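Local coordinates for protein 8-demethyl-8-aminoriboflavin-5'-phosphate synthase (Streptomyces davawensis, PDB 5MLD) that catalyses replacement of the C-8 methyl group of FMN by an amino group taken from glutamate, a step in the biosynthesis of the antibiotic roseoflavin, at residues A[22-27]-A[172-177]; A[35-40]-A[195-200]; A[122-127]-A[201-206]. All blocks are in the same frame, centred on the assembly; numbering follows the deposited sequence.

Contact 1. Residues A[22-27]-A[172-177]; sequences QGLIDK and PGYIEG
Y174 packs its phenol ring obliquely against the first turns of helix 20-34, overlapping the backbone of G23 and one methyl of L24. The methyl is CD1, which sits 3.7 Å from Y174 CE1 and makes an off-centre CH-pi contact: it lies 4.1 Å from the ring centroid, 30° off the ring normal. Across the ring, on the other side of CZ, Y174 CE2 comes to 3.6 Å from G23 CA. G23 has no side chain, and the ring lies directly against its backbone. CG of Y174 is anti to the backbone N (chi1 179°), which sends the ring straight out from its loop toward the helix. At the far end, Y174 OH is 3.6 Å from G23 O and 4.1 Å from K27 CE, proximity without a hydrogen bond to either. K27 passes the phenol with its methylenes and gives its ammonium NZ to D180 O. W164 meets the tyrosine ring edge-to-face, and the side chains of C132 and Q20, both FMN-binding residues, come to about 4 Å from that of Y174. The loop after strand 161-164 thus packs on the helix that follows the first strand, 4-9, of the flavodoxin-like fold; L24 also touches C132 of strand 125-132 and T185 and I189 of helix 183-205.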
loop_
_atom_site.group_PDB
_atom_site.type_symbol
_atom_site.label_atom_id
_atom_site.label_comp_id
_atom_site.label_asym_id
_atom_site.label_seq_id
_atom_site.Cartn_x
_atom_site.Cartn_y
_atom_site.Cartn_z
ATOM N N GLN A 22 -4.306 -23.430 2.583
ATOM C CA GLN A 22 -3.635 -24.725 2.621
ATOM C C GLN A 22 -3.633 -25.399 1.255
ATOM O O GLN A 22 -2.732 -26.194 0.959
ATOM C CB GLN A 22 -4.312 -25.619 3.670
ATOM C CG GLN A 22 -3.616 -26.969 3.892
ATOM C CD GLN A 22 -2.241 -26.809 4.516
ATOM O OE1 GLN A 22 -2.002 -25.880 5.285
ATOM N NE2 GLN A 22 -1.326 -27.715 4.181
ATOM N N GLY A 23 -4.633 -25.106 0.410
ATOM C CA GLY A 23 -4.635 -25.654 -0.937
ATOM C C GLY A 23 -3.410 -25.256 -1.742
ATOM O O GLY A 23 -2.844 -26.074 -2.465
ATOM N N LEU A 24 -2.974 -23.998 -1.619
ATOM C CA LEU A 24 -1.751 -23.581 -2.304
ATOM C C LEU A 24 -0.520 -24.273 -1.712
ATOM O O LEU A 24 0.392 -24.677 -2.452
ATOM C CB LEU A 24 -1.598 -22.055 -2.241
ATOM C CG LEU A 24 -2.569 -21.249 -3.107
ATOM C CD1 LEU A 24 -3.874 -20.958 -2.338
ATOM C CD2 LEU A 24 -1.915 -19.984 -3.636
ATOM N N ILE A 25 -0.481 -24.417 -0.388
ATOM C CA ILE A 25 0.613 -25.116 0.287
ATOM C C ILE A 25 0.697 -26.555 -0.201
ATOM O O ILE A 25 1.790 -27.078 -0.478
ATOM C CB ILE A 25 0.428 -25.049 1.813
ATOM C CG1 ILE A 25 0.364 -23.593 2.300
ATOM C CG2 ILE A 25 1.518 -25.845 2.542
ATOM C CD1 ILE A 25 0.204 -23.464 3.811
ATOM N N ASP A 26 -0.458 -27.207 -0.336
ATOM C CA ASP A 26 -0.470 -28.599 -0.773
ATOM C C ASP A 26 0.103 -28.767 -2.180
ATOM O O ASP A 26 0.628 -29.841 -2.495
ATOM C CB ASP A 26 -1.894 -29.157 -0.686
ATOM C CG ASP A 26 -2.351 -29.365 0.762
ATOM O OD1 ASP A 26 -1.486 -29.489 1.669
ATOM O OD2 ASP A 26 -3.577 -29.421 0.996
ATOM N N LYS A 27 0.006 -27.746 -3.036
ATOM C CA LYS A 27 0.673 -27.809 -4.341
ATOM C C LYS A 27 2.179 -27.581 -4.221
ATOM O O LYS A 27 2.971 -28.230 -4.927
ATOM C CB LYS A 27 0.106 -26.765 -5.307
ATOM C CG LYS A 27 -1.397 -26.821 -5.591
ATOM C CD LYS A 27 -1.720 -27.930 -6.548
ATOM C CE LYS A 27 -3.049 -27.662 -7.249
ATOM N NZ LYS A 27 -3.535 -28.881 -7.901
ATOM N N PRO A 172 -17.086 -17.065 -3.435
ATOM C CA PRO A 172 -16.426 -17.866 -2.396
ATOM C C PRO A 172 -14.906 -17.971 -2.570
ATOM O O PRO A 172 -14.349 -17.340 -3.473
ATOM C CB PRO A 172 -17.068 -19.233 -2.579
ATOM C CG PRO A 172 -17.310 -19.295 -4.072
ATOM C CD PRO A 172 -17.807 -17.912 -4.403
ATOM N N GLY A 173 -14.256 -18.743 -1.703
ATOM C CA GLY A 173 -12.815 -18.881 -1.713
ATOM C C GLY A 173 -12.290 -19.964 -2.636
ATOM O O GLY A 173 -12.997 -20.503 -3.490
ATOM N N TYR A 174 -11.018 -20.299 -2.411
ATOM C CA TYR A 174 -10.268 -21.217 -3.267
ATOM C C TYR A 174 -10.974 -22.558 -3.446
ATOM O O TYR A 174 -10.961 -23.128 -4.542
ATOM C CB TYR A 174 -8.900 -21.411 -2.634
ATOM C CG TYR A 174 -7.905 -22.331 -3.305
ATOM C CD1 TYR A 174 -6.963 -21.830 -4.208
ATOM C CD2 TYR A 174 -7.832 -23.675 -2.957
ATOM C CE1 TYR A 174 -6.011 -22.667 -4.789
ATOM C CE2 TYR A 174 -6.886 -24.520 -3.536
ATOM C CZ TYR A 174 -5.977 -24.002 -4.452
ATOM O OH TYR A 174 -5.018 -24.833 -5.027
ATOM N N ILE A 175 -11.602 -23.074 -2.386
ATOM C CA ILE A 175 -12.174 -24.424 -2.437
ATOM C C ILE A 175 -13.400 -24.456 -3.344
ATOM O O ILE A 175 -13.412 -25.145 -4.374
ATOM C CB ILE A 175 -12.490 -24.935 -1.022
ATOM C CG1 ILE A 175 -11.182 -25.200 -0.275
ATOM C CG2 ILE A 175 -13.332 -26.216 -1.081
ATOM C CD1 ILE A 175 -11.355 -25.516 1.200
ATOM N N GLU A 176 -14.444 -23.700 -2.990
ATOM C CA GLU A 176 -15.627 -23.659 -3.846
ATOM C C GLU A 176 -15.333 -23.055 -5.206
ATOM O O GLU A 176 -16.009 -23.390 -6.189
ATOM C CB GLU A 176 -16.756 -22.870 -3.178
ATOM C CG GLU A 176 -17.660 -23.720 -2.328
ATOM C CD GLU A 176 -18.800 -22.921 -1.718
ATOM O OE1 GLU A 176 -18.819 -21.683 -1.894
ATOM O OE2 GLU A 176 -19.685 -23.540 -1.088
ATOM N N GLY A 177 -14.349 -22.155 -5.286
ATOM C CA GLY A 177 -13.981 -21.516 -6.525
ATOM C C GLY A 177 -13.106 -22.355 -7.431
ATOM O O GLY A 177 -12.747 -21.910 -8.525
#

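Contact 2. Residues A[35-40]-A[195-200]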
loop_
_atom_site.group_PDB
_atom_site.type_symbol
_atom_site.label_atom_id
_atom_site.label_comp_id
_atom_site.label_asym_id
_atom_site.label_seq_id
_atom_site.Cartn_x
_atom_site.Cartn_y
_atom_site.Cartn_z
ATOM N N GLU A 35 12.505 -30.819 -5.848
ATOM C CA GLU A 35 13.734 -30.029 -5.912
ATOM C C GLU A 35 14.798 -30.509 -4.931
ATOM O O GLU A 35 15.901 -29.944 -4.909
ATOM C CB GLU A 35 13.444 -28.546 -5.630
ATOM C CG GLU A 35 12.694 -27.814 -6.733
ATOM C CD GLU A 35 13.622 -27.275 -7.826
ATOM O OE1 GLU A 35 14.857 -27.489 -7.745
ATOM O OE2 GLU A 35 13.117 -26.629 -8.762
ATOM N N GLY A 36 14.503 -31.507 -4.105
ATOM C CA GLY A 36 15.445 -31.907 -3.082
ATOM C C GLY A 36 15.454 -31.017 -1.866
ATOM O O GLY A 36 16.398 -31.066 -1.072
ATOM N N ILE A 37 14.431 -30.188 -1.689
ATOM C CA ILE A 37 14.368 -29.259 -0.569
ATOM C C ILE A 37 13.325 -29.786 0.406
ATOM O O ILE A 37 12.151 -29.946 0.044
ATOM C CB ILE A 37 14.067 -27.838 -1.054
ATOM C CG1 ILE A 37 15.207 -27.407 -1.986
ATOM C CG2 ILE A 37 13.898 -26.879 0.120
ATOM C CD1 ILE A 37 15.219 -25.980 -2.356
ATOM N N GLU A 38 13.773 -30.119 1.614
ATOM C CA GLU A 38 12.896 -30.698 2.620
ATOM C C GLU A 38 11.957 -29.621 3.133
ATOM O O GLU A 38 12.393 -28.511 3.443
ATOM C CB GLU A 38 13.706 -31.275 3.773
ATOM C CG GLU A 38 14.863 -32.153 3.327
ATOM C CD GLU A 38 15.638 -32.727 4.490
ATOM O OE1 GLU A 38 15.766 -32.039 5.530
ATOM O OE2 GLU A 38 16.108 -33.877 4.366
ATOM N N THR A 39 10.670 -29.945 3.215
ATOM C CA THR A 39 9.661 -28.962 3.586
ATOM C C THR A 39 9.102 -29.253 4.966
ATOM O O THR A 39 9.006 -30.410 5.392
ATOM C CB THR A 39 8.503 -28.934 2.594
ATOM O OG1 THR A 39 7.845 -30.210 2.591
ATOM C CG2 THR A 39 9.008 -28.617 1.224
ATOM N N GLU A 40 8.706 -28.187 5.649
ATOM C CA GLU A 40 7.954 -28.299 6.889
ATOM C C GLU A 40 6.857 -27.253 6.848
ATOM O O GLU A 40 7.132 -26.099 6.511
ATOM C CB GLU A 40 8.851 -28.064 8.097
ATOM C CG GLU A 40 8.119 -28.142 9.416
ATOM C CD GLU A 40 9.078 -28.168 10.584
ATOM O OE1 GLU A 40 10.260 -27.781 10.396
ATOM O OE2 GLU A 40 8.649 -28.584 11.683
ATOM N N ASN A 195 12.114 -20.884 -8.699
ATOM C CA ASN A 195 13.026 -19.751 -8.546
ATOM C C ASN A 195 13.553 -19.619 -7.116
ATOM O O ASN A 195 14.745 -19.355 -6.924
ATOM C CB ASN A 195 12.337 -18.448 -8.979
ATOM C CG ASN A 195 12.119 -18.351 -10.475
ATOM O OD1 ASN A 195 12.673 -19.126 -11.256
ATOM N ND2 ASN A 195 11.323 -17.372 -10.886
ATOM N N THR A 196 12.700 -19.800 -6.089
ATOM C CA THR A 196 13.227 -19.783 -4.722
ATOM C C THR A 196 14.228 -20.904 -4.506
ATOM O O THR A 196 15.217 -20.725 -3.789
ATOM C CB THR A 196 12.116 -19.894 -3.679
ATOM O OG1 THR A 196 11.335 -21.079 -3.919
ATOM C CG2 THR A 196 11.225 -18.675 -3.755
ATOM N N SER A 197 13.969 -22.076 -5.082
ATOM C CA SER A 197 14.894 -23.199 -4.921
ATOM C C SER A 197 16.253 -22.892 -5.540
ATOM O O SER A 197 17.298 -23.163 -4.931
ATOM C CB SER A 197 14.302 -24.460 -5.540
ATOM O OG SER A 197 13.107 -24.827 -4.866
ATOM N N HIS A 198 16.256 -22.344 -6.758
ATOM C CA HIS A 198 17.514 -21.994 -7.412
ATOM C C HIS A 198 18.291 -20.968 -6.597
ATOM O O HIS A 198 19.488 -21.135 -6.327
ATOM C CB HIS A 198 17.255 -21.457 -8.821
ATOM C CG HIS A 198 18.506 -21.040 -9.525
ATOM N ND1 HIS A 198 19.364 -21.949 -10.109
ATOM C CD2 HIS A 198 19.070 -19.820 -9.702
ATOM C CE1 HIS A 198 20.389 -21.304 -10.639
ATOM N NE2 HIS A 198 20.241 -20.013 -10.399
ATOM N N LEU A 199 17.625 -19.890 -6.188
ATOM C CA LEU A 199 18.344 -18.854 -5.458
ATOM C C LEU A 199 18.851 -19.363 -4.114
ATOM O O LEU A 199 19.921 -18.937 -3.652
ATOM C CB LEU A 199 17.441 -17.636 -5.288
ATOM C CG LEU A 199 18.013 -16.386 -4.625
ATOM C CD1 LEU A 199 19.222 -15.876 -5.398
ATOM C CD2 LEU A 199 16.959 -15.301 -4.570
ATOM N N ALA A 200 18.119 -20.285 -3.478
ATOM C CA ALA A 200 18.602 -20.836 -2.218
ATOM C C ALA A 200 19.884 -21.633 -2.435
ATOM O O ALA A 200 20.835 -21.506 -1.656
ATOM C CB ALA A 200 17.535 -21.719 -1.565
#
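S197 is touched by both E35 and I37, and the contacts across this pair of segments are van der Waals ones, with no hydrogen bond among them. CD1 of I37 reaches the serine with its terminal methyl, 3.6 Å from S197 CB and 3.5 Å from S197 OG. The isoleucine gets there because its CG1 branch is extended to CD1 (chi2 -169°). The bent chain of E35 lies along the serine: CG stands 3.5 Å from S197 OG, and CD is 3.7 Å from S197 CB. The bend at chi2 (-85°) folds the glutamate over S197 instead of letting it run straight out.

The polar groups find their partners elsewhere. S197 OG is hydrogen-bonded to V193 O, one turn earlier in its own helix, and E35 OE1 forms a salt bridge with R201 NH1, one turn later in that same helix.

The backbone explains how two residues so close in sequence can both face the helix. Helix 20-34 ends in a Schellman motif at G36, whose positive phi (79°) turns the chain into strand 38-43; E35 lies just before the turn and I37 just after it. Helix 183-205 here packs against the flavodoxin-like sheet, where I37 also touches I84 of strand 84-92; Y32 packs on S197.

With its hydroxyl engaged by a carbonyl of its own helix, S197 offers the neighbouring side chains a small, compact surface, so methyl and methylene groups can approach closely while the glutamate's charge is met by R201.

Contact 3. Residues A[122-127]-A[201-206]; sequences LYNKVA and RMLQET
L203 brings CB and one methyl up to the carbonyl of N124, and that same methyl goes on to the side chain of V126. Both L203 CB and L203 CD1 stand 3.6 Å from N124 O, so the oxygen rests against the leucine without a hydrogen bond to the helix segment. CD1 then lies 3.7 Å from V126 CG2, the apolar side-chain contact of the pair, where the two branched chains meet at a slant. V126 holds CG2 beside its own backbone N and CG1 anti to it (chi1 173°), which presents CG2 to the leucine. K125 O is a more distant neighbour, 4.0 Å from L203 CD1. The amide of N124 lies at the margin, its OD1 4.3 Å from L203 CD2.

The next shell fixes the backbone. L122 to K125 form a type II beta turn with N124 at its third position, where the positive phi of 72° belongs, and the chain then enters strand 125-132. The turn residue is held at both ends of its amide: OD1 accepts from Y208 N, just beyond the helix, and ND2 is hydrogen-bonded to Q119 OE1. V126 pairs through its backbone with D83 and L85, and its side chain packs on T196 and L199, where helix 183-205 lies against the flavodoxin-like sheet. L203 also touches S155 and Y208 of its own chain, and M202 of the second subunit.

Across these two segments the leucine makes van der Waals contacts alone, with carbonyl oxygens and a valine methyl, while the asparagine amide ties the turn to the chain leaving the helix.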
loop_
_atom_site.group_PDB
_atom_site.type_symbol
_atom_site.label_atom_id
_atom_site.label_comp_id
_atom_site.label_asym_id
_atom_site.label_seq_id
_atom_site.Cartn_x
_atom_site.Cartn_y
_atom_site.Cartn_z
ATOM N N LEU A 122 19.317 -13.344 9.477
ATOM C CA LEU A 122 18.572 -13.995 8.405
ATOM C C LEU A 122 19.172 -13.732 7.025
ATOM O O LEU A 122 18.564 -14.084 6.009
ATOM C CB LEU A 122 17.100 -13.558 8.458
ATOM C CG LEU A 122 16.420 -13.905 9.792
ATOM C CD1 LEU A 122 14.941 -13.550 9.798
ATOM C CD2 LEU A 122 16.590 -15.384 10.130
ATOM N N TYR A 123 20.353 -13.129 6.967
ATOM C CA TYR A 123 21.057 -12.970 5.699
ATOM C C TYR A 123 21.283 -14.312 5.013
ATOM O O TYR A 123 21.442 -15.352 5.661
ATOM C CB TYR A 123 22.401 -12.268 5.925
ATOM C CG TYR A 123 22.386 -10.833 5.423
ATOM C CD1 TYR A 123 21.571 -9.885 6.022
ATOM C CD2 TYR A 123 23.186 -10.434 4.365
ATOM C CE1 TYR A 123 21.541 -8.583 5.575
ATOM C CE2 TYR A 123 23.169 -9.133 3.910
ATOM C CZ TYR A 123 22.348 -8.212 4.515
ATOM O OH TYR A 123 22.310 -6.911 4.071
ATOM N N ASN A 124 21.295 -14.272 3.677
ATOM C CA ASN A 124 21.519 -15.400 2.775
ATOM C C ASN A 124 20.360 -16.372 2.716
ATOM O O ASN A 124 20.509 -17.469 2.147
ATOM C CB ASN A 124 22.810 -16.140 3.121
ATOM C CG ASN A 124 23.964 -15.197 3.143
ATOM O OD1 ASN A 124 24.277 -14.604 2.119
ATOM N ND2 ASN A 124 24.551 -14.982 4.314
ATOM N N LYS A 125 19.208 -16.005 3.264
ATOM C CA LYS A 125 18.014 -16.823 3.110
ATOM C C LYS A 125 17.145 -16.271 1.981
ATOM O O LYS A 125 17.383 -15.186 1.440
ATOM C CB LYS A 125 17.256 -16.893 4.439
ATOM C CG LYS A 125 18.082 -17.544 5.547
ATOM C CD LYS A 125 17.341 -17.461 6.867
ATOM C CE LYS A 125 18.160 -18.085 7.974
ATOM N NZ LYS A 125 18.441 -19.508 7.707
ATOM N N VAL A 126 16.146 -17.053 1.590
ATOM C CA VAL A 126 15.309 -16.725 0.440
ATOM C C VAL A 126 13.858 -16.762 0.887
ATOM O O VAL A 126 13.472 -17.634 1.674
ATOM C CB VAL A 126 15.550 -17.706 -0.727
ATOM C CG1 VAL A 126 14.559 -17.472 -1.847
ATOM C CG2 VAL A 126 16.978 -17.574 -1.253
ATOM N N ALA A 127 13.064 -15.805 0.410
ATOM C CA ALA A 127 11.655 -15.698 0.763
ATOM C C ALA A 127 10.770 -15.914 -0.455
ATOM O O ALA A 127 11.094 -15.486 -1.569
ATOM C CB ALA A 127 11.334 -14.333 1.388
ATOM N N ARG A 201 19.922 -22.458 -3.488
ATOM C CA ARG A 201 21.141 -23.210 -3.787
ATOM C C ARG A 201 22.293 -22.264 -4.102
ATOM O O ARG A 201 23.426 -22.487 -3.662
ATOM C CB ARG A 201 20.910 -24.177 -4.951
ATOM C CG ARG A 201 20.025 -25.376 -4.611
ATOM C CD ARG A 201 19.959 -26.393 -5.747
ATOM N NE ARG A 201 19.183 -25.899 -6.883
ATOM C CZ ARG A 201 17.904 -26.202 -7.107
ATOM N NH1 ARG A 201 17.251 -27.013 -6.285
ATOM N NH2 ARG A 201 17.280 -25.705 -8.167
ATOM N N MET A 202 22.015 -21.195 -4.854
ATOM C CA MET A 202 23.031 -20.179 -5.129
ATOM C C MET A 202 23.599 -19.592 -3.845
ATOM O O MET A 202 24.821 -19.522 -3.665
ATOM C CB MET A 202 22.443 -19.053 -5.979
ATOM C CG MET A 202 22.089 -19.399 -7.406
ATOM S SD MET A 202 21.313 -17.941 -8.155
ATOM C CE MET A 202 22.697 -16.802 -8.222
ATOM N N LEU A 203 22.725 -19.126 -2.947
ATOM C CA LEU A 203 23.208 -18.447 -1.751
ATOM C C LEU A 203 23.886 -19.402 -0.783
ATOM O O LEU A 203 24.707 -18.962 0.029
ATOM C CB LEU A 203 22.049 -17.717 -1.069
ATOM C CG LEU A 203 21.580 -16.458 -1.790
ATOM C CD1 LEU A 203 20.309 -15.942 -1.136
ATOM C CD2 LEU A 203 22.660 -15.388 -1.751
ATOM N N GLN A 204 23.560 -20.695 -0.851
ATOM C CA GLN A 204 24.289 -21.682 -0.062
ATOM C C GLN A 204 25.735 -21.790 -0.528
ATOM O O GLN A 204 26.648 -21.959 0.287
ATOM C CB GLN A 204 23.595 -23.037 -0.156
ATOM C CG GLN A 204 24.390 -24.167 0.485
ATOM C CD GLN A 204 23.688 -25.503 0.374
ATOM O OE1 GLN A 204 23.397 -25.980 -0.726
ATOM N NE2 GLN A 204 23.395 -26.111 1.519
ATOM N N GLU A 205 25.964 -21.669 -1.833
ATOM C CA GLU A 205 27.318 -21.791 -2.358
ATOM C C GLU A 205 28.085 -20.474 -2.277
ATOM O O GLU A 205 29.285 -20.472 -1.982
ATOM C CB GLU A 205 27.268 -22.296 -3.799
ATOM C CG GLU A 205 28.628 -22.544 -4.408
ATOM C CD GLU A 205 29.459 -23.545 -3.616
ATOM O OE1 GLU A 205 28.880 -24.464 -2.989
ATOM O OE2 GLU A 205 30.701 -23.400 -3.614
ATOM N N THR A 206 27.432 -19.346 -2.552
ATOM C CA THR A 206 28.110 -18.049 -2.631
ATOM C C THR A 206 27.313 -17.018 -1.845
ATOM O O THR A 206 26.630 -16.165 -2.426
ATOM C CB THR A 206 28.306 -17.606 -4.085
ATOM O OG1 THR A 206 27.048 -17.218 -4.648
ATOM C CG2 THR A 206 28.855 -18.743 -4.917
#

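In the fold
Contacts 2 and 3 are neighbours on helix 183-205, their centres 11 Å apart, and they touch directly: V126 CG2 of contact 3 packs 3.7 Å from L199 CG of contact 2, and the E35-R201 salt bridge, 2.8 Å from OE1 to NH1, runs from one to the other. Contact 1 stands apart, its centre 22 Å from that of contact 2 and 29 Å from that of contact 3. Helix 20-34 nevertheless connects it to contact 2, whose strand 38-43 follows that helix in the chain. Contact 1 is also the one close to the flavin, with the Y174 side chain about 7 Å from bound 8-demethyl-8-aminoriboflavin-5'-phosphate; the other two lie away from the annotated sites. All three touch the second subunit.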